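Local coordinates for peroxiredoxin (Akkermansia muciniphila, PDB 6KHX), which probably reduces hydrogen peroxide and organic hydroperoxides through a reactive cysteine pair, as a typical 2-Cys peroxiredoxin of the thioredoxin fold, at residues R168-V182 against G186-H198. Residues are numbered along the deposited sequence; the frame is centred on the assembly and turned at random.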
loop_
_atom_site.group_PDB
_atom_site.type_symbol
_atom_site.label_atom_id
_atom_site.label_comp_id
_atom_site.label_asym_id
_atom_site.label_seq_id
_atom_site.Cartn_x
_atom_site.Cartn_y
_atom_site.Cartn_z
ATOM N N ARG B 168 41.439 -31.542 -4.931
ATOM C CA ARG B 168 41.021 -32.094 -6.217
ATOM C C ARG B 168 40.215 -31.075 -7.008
ATOM O O ARG B 168 40.413 -30.919 -8.218
ATOM C CB ARG B 168 40.197 -33.363 -6.007
ATOM C CG ARG B 168 39.948 -34.145 -7.281
ATOM C CD ARG B 168 38.890 -35.214 -7.093
ATOM N NE ARG B 168 37.543 -34.652 -7.062
ATOM C CZ ARG B 168 36.804 -34.434 -8.147
ATOM N NH1 ARG B 168 37.285 -34.736 -9.344
ATOM N NH2 ARG B 168 35.583 -33.919 -8.041
ATOM N N VAL B 169 39.299 -30.372 -6.336
ATOM C CA VAL B 169 38.503 -29.361 -7.019
ATOM C C VAL B 169 39.384 -28.198 -7.467
ATOM O O VAL B 169 39.187 -27.638 -8.553
ATOM C CB VAL B 169 37.346 -28.894 -6.113
ATOM C CG1 VAL B 169 36.540 -27.825 -6.804
ATOM C CG2 VAL B 169 36.442 -30.063 -5.772
ATOM N N VAL B 170 40.377 -27.826 -6.654
ATOM C CA VAL B 170 41.322 -26.793 -7.075
ATOM C C VAL B 170 42.035 -27.215 -8.353
ATOM O O VAL B 170 42.147 -26.437 -9.310
ATOM C CB VAL B 170 42.327 -26.488 -5.951
ATOM C CG1 VAL B 170 43.490 -25.668 -6.495
ATOM C CG2 VAL B 170 41.643 -25.753 -4.812
ATOM N N ASP B 171 42.533 -28.454 -8.384
ATOM C CA ASP B 171 43.239 -28.936 -9.566
ATOM C C ASP B 171 42.321 -28.960 -10.778
ATOM O O ASP B 171 42.744 -28.625 -11.888
ATOM C CB ASP B 171 43.846 -30.317 -9.310
ATOM C CG ASP B 171 45.076 -30.256 -8.416
ATOM O OD1 ASP B 171 45.728 -29.186 -8.362
ATOM O OD2 ASP B 171 45.401 -31.279 -7.775
ATOM N N ALA B 172 41.058 -29.344 -10.588
ATOM C CA ALA B 172 40.129 -29.353 -11.714
ATOM C C ALA B 172 39.882 -27.939 -12.240
ATOM O O ALA B 172 39.889 -27.711 -13.458
ATOM C CB ALA B 172 38.815 -30.017 -11.308
ATOM N N LEU B 173 39.666 -26.976 -11.340
ATOM C CA LEU B 173 39.442 -25.603 -11.783
ATOM C C LEU B 173 40.651 -25.078 -12.547
ATOM O O LEU B 173 40.510 -24.483 -13.624
ATOM C CB LEU B 173 39.133 -24.696 -10.591
ATOM C CG LEU B 173 39.103 -23.208 -10.970
ATOM C CD1 LEU B 173 37.972 -22.945 -11.940
ATOM C CD2 LEU B 173 38.996 -22.289 -9.757
ATOM N N GLN B 174 41.853 -25.306 -12.010
ATOM C CA GLN B 174 43.058 -24.806 -12.661
ATOM C C GLN B 174 43.294 -25.501 -13.997
ATOM O O GLN B 174 43.733 -24.866 -14.964
ATOM C CB GLN B 174 44.261 -24.974 -11.734
ATOM C CG GLN B 174 44.257 -23.992 -10.570
ATOM C CD GLN B 174 45.376 -24.239 -9.577
ATOM O OE1 GLN B 174 46.093 -25.235 -9.668
ATOM N NE2 GLN B 174 45.540 -23.321 -8.629
ATOM N N HIS B 175 42.988 -26.796 -14.084
ATOM C CA HIS B 175 43.130 -27.492 -15.356
ATOM C C HIS B 175 42.182 -26.929 -16.403
ATOM O O HIS B 175 42.580 -26.701 -17.553
ATOM C CB HIS B 175 42.892 -28.989 -15.177
ATOM C CG HIS B 175 43.132 -29.777 -16.424
ATOM N ND1 HIS B 175 44.334 -30.399 -16.687
ATOM C CD2 HIS B 175 42.336 -30.030 -17.488
ATOM C CE1 HIS B 175 44.264 -31.007 -17.857
ATOM N NE2 HIS B 175 43.063 -30.797 -18.365
ATOM N N PHE B 176 40.921 -26.692 -16.029
ATOM C CA PHE B 176 39.988 -26.115 -16.992
ATOM C C PHE B 176 40.434 -24.720 -17.409
ATOM O O PHE B 176 40.301 -24.336 -18.578
ATOM C CB PHE B 176 38.572 -26.069 -16.414
ATOM C CG PHE B 176 37.599 -25.313 -17.277
ATOM C CD1 PHE B 176 37.094 -25.883 -18.431
ATOM C CD2 PHE B 176 37.205 -24.028 -16.943
ATOM C CE1 PHE B 176 36.204 -25.192 -19.234
ATOM C CE2 PHE B 176 36.313 -23.327 -17.745
ATOM C CZ PHE B 176 35.815 -23.911 -18.892
ATOM N N GLU B 177 40.970 -23.946 -16.465
ATOM C CA GLU B 177 41.438 -22.607 -16.798
ATOM C C GLU B 177 42.621 -22.649 -17.757
ATOM O O GLU B 177 42.699 -21.835 -18.684
ATOM C CB GLU B 177 41.798 -21.853 -15.521
ATOM C CG GLU B 177 40.582 -21.418 -14.723
ATOM C CD GLU B 177 40.969 -20.744 -13.432
ATOM O OE1 GLU B 177 42.071 -21.034 -12.927
ATOM O OE2 GLU B 177 40.186 -19.906 -12.940
ATOM N N LEU B 178 43.544 -23.598 -17.558
ATOM C CA LEU B 178 44.753 -23.668 -18.376
ATOM C C LEU B 178 44.467 -24.220 -19.767
ATOM O O LEU B 178 44.868 -23.621 -20.770
ATOM C CB LEU B 178 45.811 -24.528 -17.683
ATOM C CG LEU B 178 46.731 -23.863 -16.657
ATOM C CD1 LEU B 178 47.573 -24.912 -15.933
ATOM C CD2 LEU B 178 47.614 -22.831 -17.331
ATOM N N TYR B 179 43.804 -25.375 -19.850
ATOM C CA TYR B 179 43.682 -26.087 -21.114
ATOM C C TYR B 179 42.300 -26.005 -21.736
ATOM O O TYR B 179 42.130 -26.460 -22.871
ATOM C CB TYR B 179 44.064 -27.563 -20.939
ATOM C CG TYR B 179 45.408 -27.752 -20.283
ATOM C CD1 TYR B 179 46.583 -27.547 -20.997
ATOM C CD2 TYR B 179 45.508 -28.125 -18.950
ATOM C CE1 TYR B 179 47.823 -27.712 -20.401
ATOM C CE2 TYR B 179 46.746 -28.291 -18.343
ATOM C CZ TYR B 179 47.897 -28.085 -19.075
ATOM O OH TYR B 179 49.126 -28.251 -18.482
ATOM N N GLY B 180 41.318 -25.421 -21.049
ATOM C CA GLY B 180 39.972 -25.400 -21.585
ATOM C C GLY B 180 39.289 -26.745 -21.652
ATOM O O GLY B 180 38.222 -26.856 -22.266
ATOM N N GLU B 181 39.883 -27.774 -21.056
ATOM C CA GLU B 181 39.287 -29.099 -20.991
ATOM C C GLU B 181 38.413 -29.209 -19.747
ATOM O O GLU B 181 38.820 -28.794 -18.657
ATOM C CB GLU B 181 40.381 -30.168 -20.957
ATOM C CG GLU B 181 41.252 -30.231 -22.205
ATOM C CD GLU B 181 42.412 -31.208 -22.063
ATOM O OE1 GLU B 181 42.790 -31.531 -20.918
ATOM O OE2 GLU B 181 42.948 -31.656 -23.098
ATOM N N VAL B 182 37.218 -29.761 -19.907
ATOM C CA VAL B 182 36.357 -29.979 -18.752
ATOM C C VAL B 182 36.794 -31.263 -18.056
ATOM O O VAL B 182 37.279 -32.207 -18.690
ATOM C CB VAL B 182 34.871 -30.012 -19.167
ATOM C CG1 VAL B 182 34.468 -28.670 -19.744
ATOM C CG2 VAL B 182 34.606 -31.115 -20.173
ATOM N N GLY B 186 35.466 -37.879 -11.021
ATOM C CA GLY B 186 36.608 -38.495 -10.377
ATOM C C GLY B 186 37.954 -38.091 -10.926
ATOM O O GLY B 186 38.960 -38.725 -10.585
ATOM N N TRP B 187 38.014 -37.030 -11.730
ATOM C CA TRP B 187 39.268 -36.623 -12.344
ATOM C C TRP B 187 40.269 -36.162 -11.290
ATOM O O TRP B 187 39.917 -35.479 -10.323
ATOM C CB TRP B 187 39.014 -35.513 -13.362
ATOM C CG TRP B 187 40.263 -35.018 -14.027
ATOM C CD1 TRP B 187 40.808 -35.470 -15.196
ATOM C CD2 TRP B 187 41.111 -33.956 -13.573
ATOM N NE1 TRP B 187 41.952 -34.764 -15.489
ATOM C CE2 TRP B 187 42.158 -33.827 -14.511
ATOM C CE3 TRP B 187 41.090 -33.104 -12.464
ATOM C CZ2 TRP B 187 43.173 -32.886 -14.372
ATOM C CZ3 TRP B 187 42.103 -32.169 -12.323
ATOM C CH2 TRP B 187 43.131 -32.068 -13.272
ATOM N N HIS B 188 41.529 -36.546 -11.488
ATOM C CA HIS B 188 42.640 -36.092 -10.667
ATOM C C HIS B 188 43.739 -35.563 -11.574
ATOM O O HIS B 188 43.796 -35.880 -12.764
ATOM C CB HIS B 188 43.199 -37.208 -9.762
ATOM C CG HIS B 188 42.269 -37.627 -8.665
ATOM N ND1 HIS B 188 41.236 -38.521 -8.860
ATOM C CD2 HIS B 188 42.219 -37.273 -7.358
ATOM C CE1 HIS B 188 40.589 -38.698 -7.720
ATOM N NE2 HIS B 188 41.166 -37.952 -6.793
ATOM N N LYS B 189 44.608 -34.741 -10.994
ATOM C CA LYS B 189 45.698 -34.155 -11.759
ATOM C C LYS B 189 46.565 -35.258 -12.353
ATOM O O LYS B 189 46.942 -36.210 -11.663
ATOM C CB LYS B 189 46.526 -33.223 -10.875
ATOM C CG LYS B 189 47.490 -32.332 -11.644
ATOM C CD LYS B 189 48.077 -31.253 -10.740
ATOM C CE LYS B 189 48.956 -30.283 -11.516
ATOM N NZ LYS B 189 49.476 -29.192 -10.641
ATOM N N GLY B 190 46.840 -35.143 -13.652
ATOM C CA GLY B 190 47.596 -36.124 -14.394
ATOM C C GLY B 190 46.757 -37.080 -15.220
ATOM O O GLY B 190 47.288 -37.704 -16.148
ATOM N N GLU B 191 45.467 -37.196 -14.927
ATOM C CA GLU B 191 44.596 -38.064 -15.700
ATOM C C GLU B 191 44.016 -37.311 -16.892
ATOM O O GLU B 191 44.160 -36.092 -17.028
ATOM C CB GLU B 191 43.483 -38.640 -14.822
ATOM C CG GLU B 191 43.994 -39.498 -13.671
ATOM C CD GLU B 191 42.888 -39.949 -12.736
ATOM O OE1 GLU B 191 41.696 -39.754 -13.073
ATOM O OE2 GLU B 191 43.214 -40.508 -11.666
ATOM N N ALA B 192 43.356 -38.064 -17.769
ATOM C CA ALA B 192 42.832 -37.493 -19.001
ATOM C C ALA B 192 41.596 -36.648 -18.726
ATOM O O ALA B 192 40.641 -37.113 -18.096
ATOM C CB ALA B 192 42.494 -38.603 -19.995
ATOM N N ALA B 193 41.619 -35.399 -19.197
ATOM C CA ALA B 193 40.435 -34.549 -19.154
ATOM C C ALA B 193 39.634 -34.749 -20.436
ATOM O O ALA B 193 39.705 -35.821 -21.045
ATOM C CB ALA B 193 40.811 -33.084 -18.955
ATOM N N MET B 194 38.886 -33.738 -20.872
ATOM C CA MET B 194 37.975 -33.932 -21.990
ATOM C C MET B 194 37.761 -32.624 -22.738
ATOM O O MET B 194 37.681 -31.555 -22.125
ATOM C CB MET B 194 36.631 -34.482 -21.502
ATOM C CG MET B 194 35.579 -34.646 -22.582
ATOM S SD MET B 194 34.000 -35.101 -21.850
ATOM C CE MET B 194 34.580 -36.187 -20.553
ATOM N N THR B 195 37.670 -32.720 -24.062
ATOM C CA THR B 195 37.320 -31.579 -24.897
ATOM C C THR B 195 35.809 -31.359 -24.891
ATOM O O THR B 195 35.055 -32.275 -25.235
ATOM C CB THR B 195 37.798 -31.808 -26.327
ATOM O OG1 THR B 195 39.226 -31.915 -26.340
ATOM C CG2 THR B 195 37.363 -30.672 -27.231
ATOM N N PRO B 196 35.331 -30.158 -24.553
ATOM C CA PRO B 196 33.879 -29.930 -24.529
ATOM C C PRO B 196 33.269 -29.848 -25.919
ATOM O O PRO B 196 32.927 -28.761 -26.397
ATOM C CB PRO B 196 33.746 -28.602 -23.772
ATOM C CG PRO B 196 35.040 -27.907 -23.992
ATOM C CD PRO B 196 36.084 -28.994 -24.048
ATOM N N SER B 197 33.103 -31.004 -26.560
ATOM C CA SER B 197 32.482 -31.093 -27.875
ATOM C C SER B 197 31.866 -32.478 -28.026
ATOM O O SER B 197 32.120 -33.383 -27.223
ATOM C CB SER B 197 33.490 -30.829 -29.001
ATOM O OG SER B 197 34.453 -31.873 -29.071
ATOM N N HIS B 198 31.032 -32.633 -29.059
ATOM C CA HIS B 198 30.469 -33.945 -29.363
ATOM C C HIS B 198 31.582 -34.981 -29.510
ATOM O O HIS B 198 31.576 -36.040 -28.857
ATOM C CB HIS B 198 29.632 -33.881 -30.647
ATOM C CG HIS B 198 28.601 -32.789 -30.671
ATOM N ND1 HIS B 198 27.634 -32.645 -29.697
ATOM C CD2 HIS B 198 28.338 -31.839 -31.601
ATOM C CE1 HIS B 198 26.851 -31.625 -30.003
ATOM N NE2 HIS B 198 27.253 -31.121 -31.155
#
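Trp187 lies against the last turns of helix 163-179, in the C-terminal region of this typical 2-Cys peroxiredoxin, where the chain leaves the thioredoxin fold and loops back beside its own helix. The six-membered ring of the indole reaches the backbone at Asp171 and Ala172, with CZ3 3.5 Å from Ala172 N. Its CZ2 sits over one face of the His175 imidazole, the two planes inclined at 53°, while Tyr179 covers the opposite face. With CG anti to the backbone N (chi1 -175°), His175 brings its ring against the indole; Ala193 CB approaches obliquely near NE2, which donates to Glu181 OE1 at 2.7 Å, fixing the ring's rotation. Further back along the helix, Arg168 lays CD over the face of the His188 ring, 3.9 Å from its centroid, a CH-pi contact. Its chain bends at chi3 (76°), bringing NH1 to a lone pair of Trp187 O at 2.9 Å. NH2 forms a salt bridge with Glu165 of its own chain and a hydrogen bond to Gly160 O of the second subunit. A leucine in place of Arg168 would probably leave Trp187 O without the NH1 donor and Glu165 without its salt-bridge mate. Beyond the helix, Val182 N makes a weak 2.9 Å hydrogen bond to Met194 O.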